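Local coordinates for putative uncharacterized protein (Coprinopsis cinerea, PDB 3W9A), which is a fungal glycoside hydrolase of family 131, probably hydrolysing beta-glucans with its beta-jelly-roll catalytic domain, at residues Ala160-Phe165 with Leu181-Gln186; Asn93-Phe98 with Gly171-Thr176. All coordinates share one frame; numbering follows the deposited sequence.

Overall arrangement
Both contacts join next-but-one strands of the same antiparallel sheet, and their pairs interleave: 93-101, 157-164, 169-176 and 182-189 lie side by side in that order. Contact 1 reaches across strand 169-176 and contact 2 across strand 157-164, so each spans a strand belonging to the other. Contact 1 is the larger and more buried, combining a methyl contact with a salt bridge whose lysine is partly exposed. Contact 2, partly buried, is a single aromatic pair without a direct polar bond. Asp162 ties them together: its OD2 accepts both the salt-bridging ammonium of Lys183 and the indole N-H of Trp173.

Contact 1: Ala160-Phe165 with Leu181-Gln186; sequences AYDIDF and LVKVVQ
Ala160 and Asp162 lie level with Leu181 and Lys183 on segments that run parallel but are not direct neighbours, Leu181 standing just ahead of strand 182-189; the CA atoms of Ala160 and Leu181 are 7.8 Å apart and those of Asp162 and Lys183 8.7 Å apart. Strand 169-176 runs between them, antiparallel to both: Ala160 bonds through its backbone to Trp173, and Asp162 to Gly171. Direct contact therefore depends on side chains that meet over one face of the sheet. At the start of the pair the touch is apolar, Ala160 CB standing 4.0 Å from Leu181 CD1. Leu181 places CG anti to its carbonyl carbon (chi1 -65°), and one branch reaches the alanine methyl; His97 packs against both residues. In the beta-jelly roll this face is the one turned away from the second sheet. Tyr161, on the reverse face, instead points into the sandwich and bonds through its hydroxyl to Met117 O. Two residues further along, the contact becomes ionic. Lys183 stretches out fully and lies against Trp173 as it passes over the middle strand, bringing NZ to 2.9 Å from Asp162 OD2 in a hydrogen-bonded salt bridge. The two side chains cross at about a right angle, and the ammonium meets the oxygen from above the carboxylate plane, 62° out of it. With CG anti to the backbone N (chi1 178°), the carboxylate of Asp162 reaches toward the lysine; its OD2, also bonded by the indole of Trp173, thus has two donors, which would be expected to favour its negative charge. Just past Lys183, Val184 and Val185 both face Leu172 in a classic beta bulge, and the strand turns a corner there, with Val185 packing against Arg146 and Trp147 of the other sheet.

Contact 2: Asn93-Phe98 with Gly171-Thr176; sequences NLFYHF and GLWAST
Phe95 and Trp173 make the aromatic contact between these strands, an offset edge-to-face pair in which Phe95 supplies the edge and the five-membered ring of Trp173 the face. The ring centroids are 5.8 Å apart and the planes stand at 74°. The closest atoms are Phe95 CE2 and Trp173 NE1, 3.9 Å apart, with the indole nitrogen near the plane of the phenyl ring, beyond its edge. CE2 approaches the indole at a slant. Both side chains set CG anti to their carbonyl carbon, chi1 -61° for Phe95 and -62° for Trp173, and rise from the same face of the sheet. The CA atoms of Phe95 and Trp173 are 9.1 Å apart because strand 157-164 runs between the two segments, and the rings meet above it.

That middle strand carries the polar part. The N-H of Trp173 is not spent on the phenyl ring but donated to Asp162 OD2, which helps fix the rotation of the indole; Phe95 also packs on Asp162. Within the beta-jelly roll, the pair sits on the side of its sheet away from the second sheet, where Ile227 of a loop touches both side chains.

Apolar packing continues on the reverse face, toward the sandwich interior, through neighbours in sequence. Tyr96 meets Phe119 and Phe199, while Phe98 and Leu172 both pack on Tyr161 of the middle strand.

Contact 1: Ala160-Phe165 with Leu181-Gln186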
ATOM      1  N   ALA A 160      -8.202  -1.346   5.264  1.00 10.72           N
ATOM      2  CA  ALA A 160      -8.414  -2.588   4.553  1.00 10.79           C
ATOM      3  C   ALA A 160      -9.437  -2.403   3.431  1.00 11.20           C
ATOM      4  O   ALA A 160     -10.518  -1.803   3.614  1.00 10.71           O
ATOM      5  CB  ALA A 160      -8.805  -3.708   5.503  1.00 10.73           C
ATOM      6  N   TYR A 161      -9.068  -2.892   2.244  1.00 11.54           N
ATOM      7  CA  TYR A 161      -9.990  -3.018   1.142  1.00 11.54           C
ATOM      8  C   TYR A 161     -10.785  -4.316   1.348  1.00 11.94           C
ATOM      9  O   TYR A 161     -10.231  -5.401   1.413  1.00 12.19           O
ATOM     10  CB  TYR A 161      -9.258  -3.068  -0.203  1.00 11.57           C
ATOM     11  CG  TYR A 161      -8.339  -1.910  -0.548  1.00 11.41           C
ATOM     12  CD1 TYR A 161      -8.482  -0.644   0.037  1.00 11.46           C
ATOM     13  CD2 TYR A 161      -7.342  -2.074  -1.497  1.00 11.27           C
ATOM     14  CE1 TYR A 161      -7.648   0.411  -0.308  1.00 11.56           C
ATOM     15  CE2 TYR A 161      -6.518  -1.028  -1.865  1.00 11.47           C
ATOM     16  CZ  TYR A 161      -6.662   0.216  -1.269  1.00 11.62           C
ATOM     17  OH  TYR A 161      -5.815   1.246  -1.639  1.00 12.01           O
ATOM     18  N   ASP A 162     -12.094  -4.176   1.472  1.00 12.43           N
ATOM     19  CA  ASP A 162     -13.016  -5.283   1.673  1.00 13.02           C
ATOM     20  C   ASP A 162     -13.521  -5.614   0.289  1.00 12.98           C
ATOM     21  O   ASP A 162     -14.436  -4.947  -0.203  1.00 12.77           O
ATOM     22  CB  ASP A 162     -14.152  -4.769   2.571  1.00 13.73           C
ATOM     23  CG  ASP A 162     -15.238  -5.794   2.833  1.00 14.33           C
ATOM     24  OD1 ASP A 162     -15.456  -6.706   2.010  1.00 14.67           O
ATOM     25  OD2 ASP A 162     -15.881  -5.660   3.904  1.00 14.88           O
ATOM     26  N   ILE A 163     -12.895  -6.599  -0.361  1.00 13.06           N
ATOM     27  CA  ILE A 163     -13.166  -6.883  -1.765  1.00 13.31           C
ATOM     28  C   ILE A 163     -13.987  -8.167  -1.872  1.00 13.73           C
ATOM     29  O   ILE A 163     -13.584  -9.222  -1.366  1.00 13.68           O
ATOM     30  CB  ILE A 163     -11.869  -7.004  -2.604  1.00 13.43           C
ATOM     31  CG1 ILE A 163     -11.013  -5.734  -2.444  1.00 13.53           C
ATOM     32  CG2 ILE A 163     -12.203  -7.209  -4.068  1.00 13.44           C
ATOM     33  CD1 ILE A 163      -9.626  -5.823  -3.051  1.00 13.47           C
ATOM     34  N   ASP A 164     -15.167  -8.043  -2.476  1.00 14.03           N
ATOM     35  CA  ASP A 164     -16.013  -9.196  -2.800  1.00 14.33           C
ATOM     36  C   ASP A 164     -15.798  -9.473  -4.276  1.00 13.87           C
ATOM     37  O   ASP A 164     -16.334  -8.768  -5.135  1.00 13.72           O
ATOM     38  CB  ASP A 164     -17.477  -8.872  -2.512  1.00 15.42           C
ATOM     39  CG  ASP A 164     -18.398 -10.075  -2.678  1.00 16.01           C
ATOM     40  OD1 ASP A 164     -19.468 -10.068  -2.044  1.00 17.15           O
ATOM     41  OD2 ASP A 164     -18.076 -11.009  -3.436  1.00 15.80           O
ATOM     42  N   PHE A 165     -14.979 -10.482  -4.570  1.00 13.61           N
ATOM     43  CA  PHE A 165     -14.612 -10.803  -5.945  1.00 13.36           C
ATOM     44  C   PHE A 165     -15.745 -11.528  -6.704  1.00 13.52           C
ATOM     45  O   PHE A 165     -15.721 -11.595  -7.913  1.00 12.81           O
ATOM     46  CB  PHE A 165     -13.301 -11.624  -5.969  1.00 12.83           C
ATOM     47  CG  PHE A 165     -12.098 -10.834  -5.545  1.00 12.91           C
ATOM     48  CD1 PHE A 165     -11.472  -9.973  -6.438  1.00 13.05           C
ATOM     49  CD2 PHE A 165     -11.601 -10.920  -4.256  1.00 12.45           C
ATOM     50  CE1 PHE A 165     -10.360  -9.229  -6.061  1.00 12.88           C
ATOM     51  CE2 PHE A 165     -10.498 -10.176  -3.873  1.00 12.81           C
ATOM     52  CZ  PHE A 165      -9.872  -9.327  -4.778  1.00 12.80           C
ATOM     53  N   LEU A 181     -10.057  -1.020  13.031  1.00 15.24           N
ATOM     54  CA  LEU A 181     -10.707  -0.705  11.777  1.00 15.09           C
ATOM     55  C   LEU A 181     -12.234  -0.676  11.931  1.00 15.16           C
ATOM     56  O   LEU A 181     -12.827  -1.536  12.584  1.00 14.51           O
ATOM     57  CB  LEU A 181     -10.324  -1.739  10.704  1.00 14.79           C
ATOM     58  CG  LEU A 181      -8.849  -1.761  10.282  1.00 14.91           C
ATOM     59  CD1 LEU A 181      -8.529  -3.008   9.461  1.00 14.90           C
ATOM     60  CD2 LEU A 181      -8.501  -0.500   9.507  1.00 14.93           C
ATOM     61  N   VAL A 182     -12.838   0.339  11.326  1.00 15.95           N
ATOM     62  CA  VAL A 182     -14.284   0.453  11.211  1.00 16.76           C
ATOM     63  C   VAL A 182     -14.566   0.534   9.720  1.00 16.99           C
ATOM     64  O   VAL A 182     -13.751   1.093   8.962  1.00 16.97           O
ATOM     65  CB  VAL A 182     -14.812   1.705  11.962  1.00 16.80           C
ATOM     66  CG1 VAL A 182     -16.322   1.860  11.816  1.00 17.17           C
ATOM     67  CG2 VAL A 182     -14.451   1.628  13.437  1.00 16.75           C
ATOM     68  N   LYS A 183     -15.691  -0.040   9.294  1.00 16.91           N
ATOM     69  CA  LYS A 183     -16.100   0.018   7.895  1.00 17.12           C
ATOM     70  C   LYS A 183     -16.696   1.399   7.575  1.00 17.76           C
ATOM     71  O   LYS A 183     -17.812   1.715   7.974  1.00 17.89           O
ATOM     72  CB  LYS A 183     -17.087  -1.103   7.555  1.00 16.94           C
ATOM     73  CG  LYS A 183     -17.294  -1.281   6.059  1.00 17.02           C
ATOM     74  CD  LYS A 183     -18.024  -2.572   5.703  1.00 16.77           C
ATOM     75  CE  LYS A 183     -18.020  -2.816   4.193  1.00 16.58           C
ATOM     76  NZ  LYS A 183     -18.414  -4.203   3.799  1.00 16.20           N
ATOM     77  N   VAL A 184     -15.937   2.214   6.852  1.00 17.68           N
ATOM     78  CA  VAL A 184     -16.312   3.613   6.577  1.00 17.87           C
ATOM     79  C   VAL A 184     -16.984   3.781   5.217  1.00 18.02           C
ATOM     80  O   VAL A 184     -17.704   4.759   4.980  1.00 18.90           O
ATOM     81  CB  VAL A 184     -15.086   4.553   6.676  1.00 17.83           C
ATOM     82  CG1 VAL A 184     -14.689   4.744   8.131  1.00 17.61           C
ATOM     83  CG2 VAL A 184     -13.905   4.013   5.865  1.00 17.52           C
ATOM     84  N   VAL A 185     -16.763   2.832   4.314  1.00 17.84           N
ATOM     85  CA  VAL A 185     -17.482   2.828   3.045  1.00 17.72           C
ATOM     86  C   VAL A 185     -18.035   1.429   2.762  1.00 18.11           C
ATOM     87  O   VAL A 185     -17.283   0.456   2.636  1.00 16.77           O
ATOM     88  CB  VAL A 185     -16.624   3.327   1.854  1.00 17.55           C
ATOM     89  CG1 VAL A 185     -17.470   3.391   0.586  1.00 17.94           C
ATOM     90  CG2 VAL A 185     -16.009   4.697   2.146  1.00 17.39           C
ATOM     91  N   GLN A 186     -19.362   1.357   2.659  1.00 18.35           N
ATOM     92  CA  GLN A 186     -20.051   0.137   2.266  1.00 18.95           C
ATOM     93  C   GLN A 186     -19.658  -0.196   0.855  1.00 19.00           C
ATOM     94  O   GLN A 186     -19.293   0.695   0.090  1.00 17.98           O
ATOM     95  CB  GLN A 186     -21.568   0.324   2.331  1.00 19.25           C
ATOM     96  CG  GLN A 186     -22.115   0.481   3.732  1.00 19.58           C
ATOM     97  CD  GLN A 186     -21.730  -0.672   4.621  1.00 20.25           C
ATOM     98  OE1 GLN A 186     -21.947  -1.835   4.272  1.00 20.59           O
ATOM     99  NE2 GLN A 186     -21.135  -0.366   5.767  1.00 20.20           N
TER

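Contact 2: Asn93-Phe98 with Gly171-Thr176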
ATOM      1  N   ASN A  93     -14.396 -13.307  -0.712  1.00 13.13           N
ATOM      2  CA  ASN A  93     -14.307 -12.020  -0.044  1.00 13.63           C
ATOM      3  C   ASN A  93     -12.982 -11.947   0.707  1.00 12.80           C
ATOM      4  O   ASN A  93     -12.735 -12.713   1.627  1.00 13.37           O
ATOM      5  CB  ASN A  93     -15.517 -11.849   0.893  1.00 14.50           C
ATOM      6  CG  ASN A  93     -15.500 -10.548   1.672  1.00 14.79           C
ATOM      7  OD1 ASN A  93     -14.943  -9.536   1.238  1.00 14.84           O
ATOM      8  ND2 ASN A  93     -16.152 -10.560   2.816  1.00 14.98           N
ATOM      9  N   LEU A  94     -12.107 -11.043   0.281  1.00 12.30           N
ATOM     10  CA  LEU A  94     -10.771 -10.920   0.872  1.00 11.54           C
ATOM     11  C   LEU A  94     -10.535  -9.504   1.327  1.00 10.78           C
ATOM     12  O   LEU A  94     -11.116  -8.564   0.808  1.00 10.70           O
ATOM     13  CB  LEU A  94      -9.658 -11.304  -0.133  1.00 11.63           C
ATOM     14  CG  LEU A  94      -9.722 -12.715  -0.723  1.00 12.18           C
ATOM     15  CD1 LEU A  94      -8.651 -12.948  -1.769  1.00 12.28           C
ATOM     16  CD2 LEU A  94      -9.628 -13.761   0.388  1.00 12.29           C
ATOM     17  N   PHE A  95      -9.635  -9.373   2.282  1.00 10.30           N
ATOM     18  CA  PHE A  95      -9.370  -8.102   2.924  1.00 10.25           C
ATOM     19  C   PHE A  95      -7.910  -7.786   2.749  1.00  9.69           C
ATOM     20  O   PHE A  95      -7.038  -8.536   3.199  1.00  9.01           O
ATOM     21  CB  PHE A  95      -9.767  -8.170   4.399  1.00 10.15           C
ATOM     22  CG  PHE A  95     -11.230  -8.449   4.599  1.00 10.68           C
ATOM     23  CD1 PHE A  95     -11.720  -9.749   4.580  1.00 10.80           C
ATOM     24  CD2 PHE A  95     -12.134  -7.399   4.756  1.00 11.23           C
ATOM     25  CE1 PHE A  95     -13.077  -9.990   4.747  1.00 11.00           C
ATOM     26  CE2 PHE A  95     -13.489  -7.643   4.919  1.00 11.14           C
ATOM     27  CZ  PHE A  95     -13.957  -8.936   4.920  1.00 11.08           C
ATOM     28  N   TYR A  96      -7.655  -6.684   2.060  1.00  9.66           N
ATOM     29  CA  TYR A  96      -6.292  -6.305   1.741  1.00  9.76           C
ATOM     30  C   TYR A  96      -5.884  -5.246   2.751  1.00 10.14           C
ATOM     31  O   TYR A  96      -6.348  -4.095   2.663  1.00 10.17           O
ATOM     32  CB  TYR A  96      -6.209  -5.735   0.328  1.00  9.56           C
ATOM     33  CG  TYR A  96      -6.157  -6.717  -0.819  1.00  9.36           C
ATOM     34  CD1 TYR A  96      -7.102  -7.718  -0.964  1.00  9.22           C
ATOM     35  CD2 TYR A  96      -5.145  -6.617  -1.791  1.00  9.18           C
ATOM     36  CE1 TYR A  96      -7.052  -8.597  -2.038  1.00  9.26           C
ATOM     37  CE2 TYR A  96      -5.091  -7.480  -2.861  1.00  9.24           C
ATOM     38  CZ  TYR A  96      -6.049  -8.467  -2.991  1.00  9.23           C
ATOM     39  OH  TYR A  96      -5.970  -9.319  -4.075  1.00  9.25           O
ATOM     40  N   HIS A  97      -5.038  -5.630   3.697  1.00 10.12           N
ATOM     41  CA  HIS A  97      -4.655  -4.727   4.791  1.00 10.44           C
ATOM     42  C   HIS A  97      -3.348  -4.009   4.516  1.00 10.58           C
ATOM     43  O   HIS A  97      -2.400  -4.585   3.945  1.00 10.72           O
ATOM     44  CB  HIS A  97      -4.443  -5.490   6.085  1.00 10.53           C
ATOM     45  CG  HIS A  97      -5.689  -6.020   6.708  1.00 11.09           C
ATOM     46  ND1 HIS A  97      -6.239  -5.465   7.840  1.00 11.32           N
ATOM     47  CD2 HIS A  97      -6.469  -7.079   6.389  1.00 11.33           C
ATOM     48  CE1 HIS A  97      -7.311  -6.154   8.187  1.00 11.64           C
ATOM     49  NE2 HIS A  97      -7.481  -7.130   7.318  1.00 11.58           N
ATOM     50  N   PHE A  98      -3.283  -2.768   4.963  1.00 10.46           N
ATOM     51  CA  PHE A  98      -2.029  -2.035   5.034  1.00 11.04           C
ATOM     52  C   PHE A  98      -2.226  -0.802   5.890  1.00 11.27           C
ATOM     53  O   PHE A  98      -3.370  -0.366   6.133  1.00 10.52           O
ATOM     54  CB  PHE A  98      -1.531  -1.603   3.649  1.00 11.12           C
ATOM     55  CG  PHE A  98      -2.499  -0.734   2.899  1.00 11.27           C
ATOM     56  CD1 PHE A  98      -2.353   0.652   2.895  1.00 11.08           C
ATOM     57  CD2 PHE A  98      -3.559  -1.301   2.202  1.00 11.33           C
ATOM     58  CE1 PHE A  98      -3.258   1.452   2.229  1.00 11.12           C
ATOM     59  CE2 PHE A  98      -4.470  -0.498   1.532  1.00 11.43           C
ATOM     60  CZ  PHE A  98      -4.310   0.876   1.540  1.00 11.19           C
ATOM     61  N   GLY A 171     -15.560  -2.370  -0.574  1.00 15.14           N
ATOM     62  CA  GLY A 171     -15.767  -1.396   0.489  1.00 15.18           C
ATOM     63  C   GLY A 171     -14.450  -1.045   1.138  1.00 15.26           C
ATOM     64  O   GLY A 171     -13.381  -1.539   0.725  1.00 15.36           O
ATOM     65  N   LEU A 172     -14.509  -0.192   2.159  1.00 14.78           N
ATOM     66  CA  LEU A 172     -13.307   0.286   2.824  1.00 14.30           C
ATOM     67  C   LEU A 172     -13.439   0.240   4.352  1.00 14.21           C
ATOM     68  O   LEU A 172     -14.442   0.724   4.921  1.00 13.94           O
ATOM     69  CB  LEU A 172     -13.005   1.712   2.380  1.00 14.38           C
ATOM     70  CG  LEU A 172     -11.736   2.321   2.966  1.00 14.15           C
ATOM     71  CD1 LEU A 172     -10.512   1.642   2.349  1.00 14.30           C
ATOM     72  CD2 LEU A 172     -11.711   3.837   2.767  1.00 14.19           C
ATOM     73  N   TRP A 173     -12.440  -0.352   5.005  1.00 13.31           N
ATOM     74  CA  TRP A 173     -12.294  -0.253   6.453  1.00 13.43           C
ATOM     75  C   TRP A 173     -11.146   0.730   6.732  1.00 13.41           C
ATOM     76  O   TRP A 173     -10.148   0.749   6.011  1.00 13.21           O
ATOM     77  CB  TRP A 173     -12.032  -1.613   7.092  1.00 13.44           C
ATOM     78  CG  TRP A 173     -13.143  -2.601   6.896  1.00 13.90           C
ATOM     79  CD1 TRP A 173     -13.517  -3.177   5.725  1.00 14.09           C
ATOM     80  CD2 TRP A 173     -14.014  -3.135   7.900  1.00 14.43           C
ATOM     81  NE1 TRP A 173     -14.574  -4.038   5.930  1.00 14.51           N
ATOM     82  CE2 TRP A 173     -14.884  -4.047   7.261  1.00 14.40           C
ATOM     83  CE3 TRP A 173     -14.125  -2.957   9.289  1.00 14.86           C
ATOM     84  CZ2 TRP A 173     -15.885  -4.748   7.950  1.00 14.73           C
ATOM     85  CZ3 TRP A 173     -15.113  -3.659   9.976  1.00 14.78           C
ATOM     86  CH2 TRP A 173     -15.988  -4.542   9.299  1.00 14.88           C
ATOM     87  N   ALA A 174     -11.285   1.550   7.762  1.00 13.34           N
ATOM     88  CA  ALA A 174     -10.265   2.549   8.087  1.00 13.85           C
ATOM     89  C   ALA A 174     -10.232   2.907   9.570  1.00 14.11           C
ATOM     90  O   ALA A 174     -11.215   2.749  10.299  1.00 14.08           O
ATOM     91  CB  ALA A 174     -10.452   3.809   7.248  1.00 13.94           C
ATOM     92  N   SER A 175      -9.056   3.334  10.005  1.00 14.24           N
ATOM     93  CA  SER A 175      -8.839   3.899  11.326  1.00 14.40           C
ATOM     94  C   SER A 175      -7.455   4.534  11.323  1.00 14.73           C
ATOM     95  O   SER A 175      -6.712   4.398  10.331  1.00 14.32           O
ATOM     96  CB  SER A 175      -8.908   2.822  12.403  1.00 14.43           C
ATOM     97  OG  SER A 175      -7.722   2.055  12.436  1.00 14.84           O
ATOM     98  N   THR A 176      -7.112   5.222  12.416  1.00 14.94           N
ATOM     99  CA  THR A 176      -5.763   5.762  12.603  1.00 15.61           C
ATOM    100  C   THR A 176      -5.025   5.075  13.762  1.00 15.93           C
ATOM    101  O   THR A 176      -5.629   4.515  14.676  1.00 16.28           O
ATOM    102  CB  THR A 176      -5.770   7.289  12.858  1.00 15.58           C
ATOM    103  OG1 THR A 176      -6.533   7.577  14.028  1.00 15.79           O
ATOM    104  CG2 THR A 176      -6.384   8.041  11.676  1.00 15.76           C
TER